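Local coordinates for DPS family protein (Vibrio cholerae O1 biovar El Tor, PDB 3IQ1), which probably binds ferric iron and oxidises metal ions, and assembles into a shell of twelve subunits, at residues 25-30 and 69-74. Residues are numbered along the deposited sequence; the frame is centred on the assembly and turned at random.
Sequences NLLANY and ELAERI
Leu-70 pushes its side chain between Leu-26, Leu-27 and Tyr-30, joining helices 13-43 and 49-76 of the ferritin-like four-helix bundle. The two short segments run nearly antiparallel, at 161°, with axes 10.1 Å apart. One methyl, Leu-70 CD2, does most of the touching. Leu-70 CD2 lies 3.7 Å from the backbone atom Leu-27 CA, so it reaches the helix surface itself. Leu-70 CD2 is also 3.9 Å from Leu-26 CD2, and these two leucine side chains cross at about a right angle. A chi1 of -174° sets CG of Leu-70 opposite its own amide nitrogen and sends the branch across to the facing helix. The other methyl, Leu-70 CD1, turns to Leu-26 CD2, 4.1 Å away.

Leu-27 uses its two ends differently. Leu-27 CB rests against the Leu-70 branch, while Leu-27 CD2 reaches Ile-74 CD1 at 4.1 Å. The same Leu-27 CD2 passes more loosely by the Ala-71 methyl. All six residues that touch are buried, and every contact between them is apolar.

The polar end of Tyr-30 is held elsewhere in the bundle. Its hydroxyl hydrogen-bonds to Gln-121 on helix 103-131 and Gln-147 on helix 134-158. The bonded hydroxyl and packed ring together tie the tyrosine to all three other long helices. Ala-71 also packs on Trp-42 of a neighbouring subunit, so the contact lies close to an assembly interface. The Tyr-30 ring meets Leu-70 obliquely, with Tyr-30 CD1 3.7 Å from Leu-70 CD2.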
ATOM      1  N   ASN B  25      25.656  15.692 -26.828  1.00  5.66           N
ATOM      2  CA  ASN B  25      24.856  16.708 -27.581  1.00  5.86           C
ATOM      3  C   ASN B  25      23.371  16.467 -27.386  1.00  6.05           C
ATOM      4  O   ASN B  25      22.570  17.371 -27.254  1.00  6.03           O
ATOM      5  CB  ASN B  25      25.234  16.740 -29.056  1.00  6.59           C
ATOM      6  CG  ASN B  25      26.582  17.347 -29.282  1.00 10.47           C
ATOM      7  OD1 ASN B  25      27.068  18.198 -28.488  1.00 12.37           O
ATOM      8  ND2 ASN B  25      27.205  16.969 -30.418  1.00 12.39           N
ATOM      9  N   LEU B  26      22.994  15.203 -27.327  1.00  5.69           N
ATOM     10  CA  LEU B  26      21.608  14.861 -27.035  1.00  5.48           C
ATOM     11  C   LEU B  26      21.185  15.375 -25.659  1.00  5.22           C
ATOM     12  O   LEU B  26      20.097  15.912 -25.504  1.00  4.83           O
ATOM     13  CB  LEU B  26      21.379  13.370 -27.148  1.00  5.09           C
ATOM     14  CG  LEU B  26      19.951  12.824 -26.925  1.00  4.95           C
ATOM     15  CD1 LEU B  26      18.972  13.288 -27.964  1.00  5.41           C
ATOM     16  CD2 LEU B  26      20.010  11.305 -26.859  1.00  5.24           C
ATOM     17  N   LEU B  27      22.019  15.138 -24.659  1.00  5.29           N
ATOM     18  CA  LEU B  27      21.788  15.579 -23.275  1.00  5.39           C
ATOM     19  C   LEU B  27      21.591  17.088 -23.222  1.00  5.73           C
ATOM     20  O   LEU B  27      20.684  17.557 -22.549  1.00  5.37           O
ATOM     21  CB  LEU B  27      22.965  15.122 -22.404  1.00  6.22           C
ATOM     22  CG  LEU B  27      22.957  15.605 -20.963  1.00  5.11           C
ATOM     23  CD1 LEU B  27      21.704  15.155 -20.238  1.00  8.15           C
ATOM     24  CD2 LEU B  27      24.196  15.118 -20.255  1.00  4.31           C
ATOM     25  N   ALA B  28      22.406  17.836 -23.954  1.00  5.93           N
ATOM     26  CA  ALA B  28      22.227  19.295 -24.066  1.00  6.03           C
ATOM     27  C   ALA B  28      20.852  19.696 -24.561  1.00  6.16           C
ATOM     28  O   ALA B  28      20.222  20.598 -24.006  1.00  6.33           O
ATOM     29  CB  ALA B  28      23.299  19.885 -24.961  1.00  5.29           C
ATOM     30  N   ASN B  29      20.392  19.006 -25.612  1.00  6.10           N
ATOM     31  CA  ASN B  29      19.071  19.241 -26.120  1.00  5.94           C
ATOM     32  C   ASN B  29      18.016  18.907 -25.078  1.00  5.97           C
ATOM     33  O   ASN B  29      17.058  19.655 -24.913  1.00  5.79           O
ATOM     34  CB  ASN B  29      18.852  18.469 -27.401  1.00  7.19           C
ATOM     35  CG  ASN B  29      19.540  19.141 -28.609  1.00  8.17           C
ATOM     36  OD1 ASN B  29      20.233  18.445 -29.404  1.00 20.55           O
ATOM     37  ND2 ASN B  29      19.366  20.394 -28.776  1.00  3.96           N
ATOM     38  N   TYR B  30      18.140  17.759 -24.419  1.00  5.79           N
ATOM     39  CA  TYR B  30      17.203  17.428 -23.356  1.00  5.47           C
ATOM     40  C   TYR B  30      17.092  18.487 -22.296  1.00  5.42           C
ATOM     41  O   TYR B  30      15.995  18.761 -21.779  1.00  5.41           O
ATOM     42  CB  TYR B  30      17.516  16.090 -22.691  1.00  5.62           C
ATOM     43  CG  TYR B  30      16.878  14.876 -23.281  1.00  3.73           C
ATOM     44  CD1 TYR B  30      17.482  14.149 -24.292  1.00  5.90           C
ATOM     45  CD2 TYR B  30      15.667  14.435 -22.829  1.00  5.26           C
ATOM     46  CE1 TYR B  30      16.901  13.038 -24.823  1.00  5.59           C
ATOM     47  CE2 TYR B  30      15.085  13.272 -23.368  1.00  3.40           C
ATOM     48  CZ  TYR B  30      15.682  12.610 -24.360  1.00  4.33           C
ATOM     49  OH  TYR B  30      15.056  11.486 -24.884  1.00  4.30           O
ATOM     50  N   GLU B  69      19.223   8.956 -16.991  1.00  5.81           N
ATOM     51  CA  GLU B  69      19.667   7.717 -17.646  1.00  5.88           C
ATOM     52  C   GLU B  69      20.712   8.007 -18.728  1.00  6.34           C
ATOM     53  O   GLU B  69      21.615   7.246 -18.944  1.00  4.66           O
ATOM     54  CB  GLU B  69      18.497   6.833 -18.142  1.00  6.59           C
ATOM     55  CG  GLU B  69      18.836   5.303 -18.398  1.00 10.40           C
ATOM     56  CD  GLU B  69      17.614   4.359 -18.595  1.00 15.66           C
ATOM     57  OE1 GLU B  69      17.815   3.142 -18.785  1.00 17.23           O
ATOM     58  OE2 GLU B  69      16.461   4.814 -18.547  1.00 20.96           O
ATOM     59  N   LEU B  70      20.550   9.129 -19.401  1.00  6.71           N
ATOM     60  CA  LEU B  70      21.492   9.525 -20.424  1.00  8.37           C
ATOM     61  C   LEU B  70      22.854   9.930 -19.866  1.00  8.30           C
ATOM     62  O   LEU B  70      23.891   9.469 -20.341  1.00  7.10           O
ATOM     63  CB  LEU B  70      20.843  10.645 -21.228  1.00  8.93           C
ATOM     64  CG  LEU B  70      21.450  11.216 -22.429  1.00 13.23           C
ATOM     65  CD1 LEU B  70      21.860  10.091 -23.425  1.00 10.23           C
ATOM     66  CD2 LEU B  70      20.381  12.172 -23.072  1.00 11.60           C
ATOM     67  N   ALA B  71      22.878  10.753 -18.808  1.00  8.39           N
ATOM     68  CA  ALA B  71      24.134  11.088 -18.164  1.00  8.89           C
ATOM     69  C   ALA B  71      24.832   9.820 -17.640  1.00  7.81           C
ATOM     70  O   ALA B  71      26.051   9.706 -17.815  1.00  9.18           O
ATOM     71  CB  ALA B  71      23.917  12.068 -16.988  1.00  9.10           C
ATOM     72  N   GLU B  72      24.067   8.894 -17.081  1.00  8.26           N
ATOM     73  CA  GLU B  72      24.622   7.611 -16.570  1.00  7.82           C
ATOM     74  C   GLU B  72      25.195   6.768 -17.728  1.00  7.35           C
ATOM     75  O   GLU B  72      26.223   6.105 -17.556  1.00  6.95           O
ATOM     76  CB  GLU B  72      23.579   6.802 -15.853  1.00  9.80           C
ATOM     77  CG  GLU B  72      23.135   7.345 -14.596  1.00 17.84           C
ATOM     78  CD  GLU B  72      22.241   6.366 -13.885  1.00 23.16           C
ATOM     79  OE1 GLU B  72      21.499   5.556 -14.560  1.00 28.39           O
ATOM     80  OE2 GLU B  72      22.293   6.442 -12.658  1.00 28.32           O
ATOM     81  N   ARG B  73      24.544   6.770 -18.880  1.00  7.15           N
ATOM     82  CA  ARG B  73      25.081   6.033 -20.050  1.00  5.27           C
ATOM     83  C   ARG B  73      26.433   6.628 -20.482  1.00  6.72           C
ATOM     84  O   ARG B  73      27.340   5.917 -20.807  1.00  6.31           O
ATOM     85  CB  ARG B  73      24.096   6.020 -21.238  1.00  5.24           C
ATOM     86  CG  ARG B  73      24.491   5.125 -22.379  1.00  5.25           C
ATOM     87  CD  ARG B  73      24.555   3.643 -22.009  1.00  6.35           C
ATOM     88  NE  ARG B  73      25.318   2.874 -22.970  1.00  6.68           N
ATOM     89  CZ  ARG B  73      25.801   1.662 -22.730  1.00  6.99           C
ATOM     90  NH1 ARG B  73      25.485   1.049 -21.589  1.00  6.33           N
ATOM     91  NH2 ARG B  73      26.527   1.029 -23.639  1.00  5.52           N
ATOM     92  N   ILE B  74      26.544   7.952 -20.495  1.00  6.12           N
ATOM     93  CA  ILE B  74      27.797   8.633 -20.820  1.00  6.54           C
ATOM     94  C   ILE B  74      28.891   8.225 -19.846  1.00  5.87           C
ATOM     95  O   ILE B  74      30.021   7.871 -20.243  1.00  6.84           O
ATOM     96  CB  ILE B  74      27.591  10.163 -20.878  1.00  6.48           C
ATOM     97  CG1 ILE B  74      26.682  10.528 -22.081  1.00  8.44           C
ATOM     98  CG2 ILE B  74      28.961  10.895 -20.906  1.00  8.43           C
ATOM     99  CD1 ILE B  74      26.041  11.957 -22.027  1.00  8.63           C
TER